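Local atomic coordinates of peptidoglycan synthetase penicillin-binding protein 3 (PDB entry 4YE5), a protein that probably acts as a penicillin-binding transpeptidase in peptidoglycan synthesis. Residues L499-S504 against L523-G528. Residues are numbered along the deposited sequence; the frame is centred on the assembly and turned at random.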
loop_
_atom_site.group_PDB
_atom_site.type_symbol
_atom_site.label_atom_id
_atom_site.label_comp_id
_atom_site.label_asym_id
_atom_site.label_seq_id
_atom_site.Cartn_x
_atom_site.Cartn_y
_atom_site.Cartn_z
ATOM N N LEU A 499 -21.027 -13.531 -20.823
ATOM C CA LEU A 499 -22.095 -14.161 -20.062
ATOM C C LEU A 499 -21.616 -14.541 -18.656
ATOM O O LEU A 499 -22.276 -14.257 -17.652
ATOM C CB LEU A 499 -22.600 -15.394 -20.814
ATOM C CG LEU A 499 -23.931 -16.023 -20.426
ATOM C CD1 LEU A 499 -25.006 -14.956 -20.227
ATOM C CD2 LEU A 499 -24.343 -16.991 -21.549
ATOM N N THR A 500 -20.451 -15.169 -18.588
ATOM C CA THR A 500 -19.878 -15.560 -17.318
ATOM C C THR A 500 -18.448 -15.031 -17.328
ATOM O O THR A 500 -17.713 -15.267 -18.279
ATOM C CB THR A 500 -19.860 -17.102 -17.171
ATOM O OG1 THR A 500 -21.201 -17.592 -17.029
ATOM C CG2 THR A 500 -19.029 -17.526 -15.971
ATOM N N SER A 501 -18.061 -14.278 -16.304
ATOM C CA SER A 501 -16.676 -13.824 -16.218
ATOM C C SER A 501 -15.917 -14.698 -15.245
ATOM O O SER A 501 -16.497 -15.235 -14.293
ATOM C CB SER A 501 -16.585 -12.361 -15.777
ATOM O OG SER A 501 -16.943 -11.474 -16.834
ATOM N N ILE A 502 -14.618 -14.839 -15.480
ATOM C CA ILE A 502 -13.772 -15.589 -14.566
ATOM C C ILE A 502 -12.485 -14.818 -14.288
ATOM O O ILE A 502 -12.140 -13.894 -15.022
ATOM C CB ILE A 502 -13.383 -16.968 -15.163
ATOM C CG1 ILE A 502 -12.489 -16.775 -16.384
ATOM C CG2 ILE A 502 -14.646 -17.788 -15.557
ATOM C CD1 ILE A 502 -11.315 -17.747 -16.444
ATOM N N ILE A 503 -11.797 -15.178 -13.207
ATOM C CA ILE A 503 -10.427 -14.757 -13.022
ATOM C C ILE A 503 -9.552 -15.977 -13.239
ATOM O O ILE A 503 -9.999 -17.111 -13.016
ATOM C CB ILE A 503 -10.165 -14.214 -11.611
ATOM C CG1 ILE A 503 -10.748 -15.172 -10.580
ATOM C CG2 ILE A 503 -10.808 -12.823 -11.460
ATOM C CD1 ILE A 503 -10.013 -15.208 -9.306
ATOM N N SER A 504 -8.333 -15.725 -13.704
ATOM C CA SER A 504 -7.235 -16.684 -13.713
ATOM C C SER A 504 -6.268 -16.244 -12.616
ATOM O O SER A 504 -5.796 -15.107 -12.637
ATOM C CB SER A 504 -6.519 -16.604 -15.068
ATOM O OG SER A 504 -5.286 -17.311 -15.097
ATOM N N LEU A 523 -5.832 -12.257 -13.107
ATOM C CA LEU A 523 -6.313 -11.571 -14.312
ATOM C C LEU A 523 -7.779 -11.877 -14.505
ATOM O O LEU A 523 -8.198 -13.026 -14.351
ATOM C CB LEU A 523 -5.554 -12.069 -15.570
ATOM C CG LEU A 523 -4.025 -12.056 -15.493
ATOM C CD1 LEU A 523 -3.454 -12.715 -16.764
ATOM C CD2 LEU A 523 -3.482 -10.625 -15.356
ATOM N N LYS A 524 -8.558 -10.861 -14.858
ATOM C CA LYS A 524 -9.977 -11.055 -15.134
ATOM C C LYS A 524 -10.225 -11.205 -16.623
ATOM O O LYS A 524 -9.798 -10.369 -17.411
ATOM C CB LYS A 524 -10.828 -9.907 -14.583
ATOM C CG LYS A 524 -12.350 -10.129 -14.827
ATOM C CD LYS A 524 -13.220 -9.090 -14.088
ATOM C CE LYS A 524 -14.700 -9.258 -14.504
ATOM N NZ LYS A 524 -15.649 -8.534 -13.579
ATOM N N ASP A 525 -10.901 -12.288 -16.990
ATOM C CA ASP A 525 -11.235 -12.577 -18.376
ATOM C C ASP A 525 -10.063 -12.465 -19.369
ATOM O O ASP A 525 -10.185 -11.772 -20.387
ATOM C CB ASP A 525 -12.386 -11.664 -18.816
ATOM C CG ASP A 525 -13.709 -12.028 -18.137
ATOM O OD1 ASP A 525 -13.917 -13.221 -17.828
ATOM O OD2 ASP A 525 -14.547 -11.121 -17.923
ATOM N N PRO A 526 -8.925 -13.140 -19.090
ATOM C CA PRO A 526 -7.846 -13.106 -20.093
ATOM C C PRO A 526 -8.238 -13.822 -21.389
ATOM O O PRO A 526 -9.001 -14.775 -21.348
ATOM C CB PRO A 526 -6.705 -13.866 -19.407
ATOM C CG PRO A 526 -7.404 -14.806 -18.468
ATOM C CD PRO A 526 -8.594 -14.023 -17.952
ATOM N N GLN A 527 -7.734 -13.346 -22.522
ATOM C CA GLN A 527 -8.004 -13.937 -23.826
ATOM C C GLN A 527 -6.695 -14.519 -24.356
ATOM O O GLN A 527 -5.642 -14.227 -23.824
ATOM C CB GLN A 527 -8.462 -12.847 -24.796
ATOM C CG GLN A 527 -9.616 -12.006 -24.279
ATOM C CD GLN A 527 -10.891 -12.822 -24.162
ATOM O OE1 GLN A 527 -11.338 -13.415 -25.140
ATOM N NE2 GLN A 527 -11.467 -12.879 -22.958
ATOM N N GLY A 528 -6.751 -15.314 -25.416
ATOM C CA GLY A 528 -5.532 -15.784 -26.056
ATOM C C GLY A 528 -5.240 -17.256 -25.826
ATOM O O GLY A 528 -6.074 -17.992 -25.321
#
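Asp-525 reaches across to Ser-501 and Ile-502 and holds both with one carboxylate. Its OD2 takes the hydroxyl of Ser-501 on the syn lone pair, OG to OD2 2.7 Å, while OD1 accepts the backbone N of Ile-502 at 2.9 Å, again from the syn side but 32° out of the carboxylate plane. The aspartate's own N donates to Ile-502 O, 2.8 Å away. With chi1 at -70°, Asp-525 CG lies beside its backbone N, which turns the carboxylate to the strand that this N already bonds. At Ser-501 the OG also accepts from Ala-495 N, so two hydrogen bonds, one given and one accepted, fix the hydroxyl. This is the open end of a beta hairpin, strands 501-510 and 517-524, within the antiparallel sheet of the transpeptidase domain; past Lys-524 the regular pairing gives way, and a side chain stands in as acceptor for Ile-502 N. Further in, Ser-504 and Leu-523 form a hydrogen-bonded pair, Ser-504 N to Leu-523 O 2.8 Å and Leu-523 N to Ser-504 O 2.9 Å. Lys-524, extended from chi1 (-178°) outward, lays its CE 3.8 Å from Ser-501 CB and carries NZ on to Ala-493 O. On the face shared with Leu-523, Ser-504 CB rests 3.9 Å from Pro-526 CG, and Ser-504 OG is hydrogen-bonded to Gly-532 O and Ala-535 N.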